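Side-chain contact in serine protease (Nocardiopsis alba, PDB 2OUA), which probably cleaves peptide bonds as a serine endopeptidase of the S1 family, this chain being its trypsin-like protease domain: residues 21-24 against 25-29. Residues are numbered along the deposited sequence; the frame is centred on the assembly and turned at random.
Sequences ATNA and SGQPG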
# COMPACT_ATOMS: atom_id res chain seq x y z
N ALA A 21 -8.70 -5.38 3.38
CA ALA A 21 -8.97 -5.37 4.82
C ALA A 21 -10.43 -5.01 5.08
O ALA A 21 -11.11 -4.47 4.22
CB ALA A 21 -8.05 -4.37 5.52
N THR A 22 -10.90 -5.31 6.29
CA THR A 22 -12.27 -5.00 6.68
C THR A 22 -12.21 -4.04 7.86
O THR A 22 -11.27 -4.10 8.66
CB THR A 22 -13.04 -6.28 7.10
OG1 THR A 22 -12.37 -6.90 8.21
CG2 THR A 22 -13.10 -7.27 5.95
N ASN A 23 -13.17 -3.13 7.97
CA ASN A 23 -13.16 -2.19 9.09
C ASN A 23 -13.92 -2.77 10.28
O ASN A 23 -14.40 -3.91 10.22
CB ASN A 23 -13.75 -0.83 8.69
CG ASN A 23 -15.21 -0.92 8.28
OD1 ASN A 23 -15.92 -1.87 8.63
ND2 ASN A 23 -15.67 0.09 7.55
N ALA A 24 -14.02 -2.00 11.35
CA ALA A 24 -14.70 -2.43 12.57
C ALA A 24 -16.14 -2.89 12.36
O ALA A 24 -16.65 -3.71 13.13
CB ALA A 24 -14.65 -1.32 13.62
N SER A 25 -16.80 -2.37 11.33
CA SER A 25 -18.18 -2.75 11.04
C SER A 25 -18.26 -3.97 10.13
O SER A 25 -19.34 -4.40 9.74
CB SER A 25 -18.93 -1.58 10.40
OG SER A 25 -19.14 -0.53 11.32
N GLY A 26 -17.10 -4.52 9.79
CA GLY A 26 -17.07 -5.69 8.92
C GLY A 26 -17.24 -5.34 7.46
O GLY A 26 -17.54 -6.20 6.63
N GLN A 27 -17.05 -4.07 7.13
CA GLN A 27 -17.19 -3.62 5.75
C GLN A 27 -15.86 -3.79 5.01
O GLN A 27 -14.80 -3.45 5.54
CB GLN A 27 -17.66 -2.16 5.75
CG GLN A 27 -18.88 -1.97 6.63
CD GLN A 27 -19.25 -0.52 6.83
OE1 GLN A 27 -18.39 0.33 7.09
NE2 GLN A 27 -20.54 -0.22 6.73
N PRO A 28 -15.91 -4.32 3.78
CA PRO A 28 -14.73 -4.55 2.95
C PRO A 28 -14.10 -3.29 2.38
O PRO A 28 -14.78 -2.31 2.09
CB PRO A 28 -15.27 -5.46 1.85
CG PRO A 28 -16.63 -4.87 1.62
CD PRO A 28 -17.14 -4.65 3.04
N GLY A 29 -12.78 -3.32 2.23
CA GLY A 29 -12.06 -2.18 1.69
C GLY A 29 -10.59 -2.55 1.57
O GLY A 29 -10.25 -3.72 1.45
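N23 turns its amide toward S25 and Q27, with CG between its own N and carbonyl carbon (chi1 62°), and Q27 sets CG beside its backbone N (chi1 -51°), then runs on extended. The two amides meet at 40° between their planes. N23 ND2 donates to Q27 OE1 at 2.8 Å. That bond is nearly straight and lies in the plane of the Q27 carbonyl, on a lone pair. N23 OD1 takes the N-H of Q27 at 2.9 Å, with the donor above the carbonyl plane. The weak S25 N bond to N23 OD1 makes an Asx turn. N23 thus uses both ends of its amide, which should fix its rotation. E53 accepts a second bond from ND2, and R66 gives a weak one to Q27 OE1.

In the backbone, G26 N bonds to N23 O at 2.8 Å, and N23 N bonds to Q27 O at 2.9 Å. G26, last in the turn, has positive phi, which lets N23 pair with Q27. Beyond the loop, A21 and G29 form a hydrogen-bonded antiparallel pair. A type I turn with a G1 bulge closes the beta hairpin of strands 14-22 and 28-32 in the trypsin-like fold.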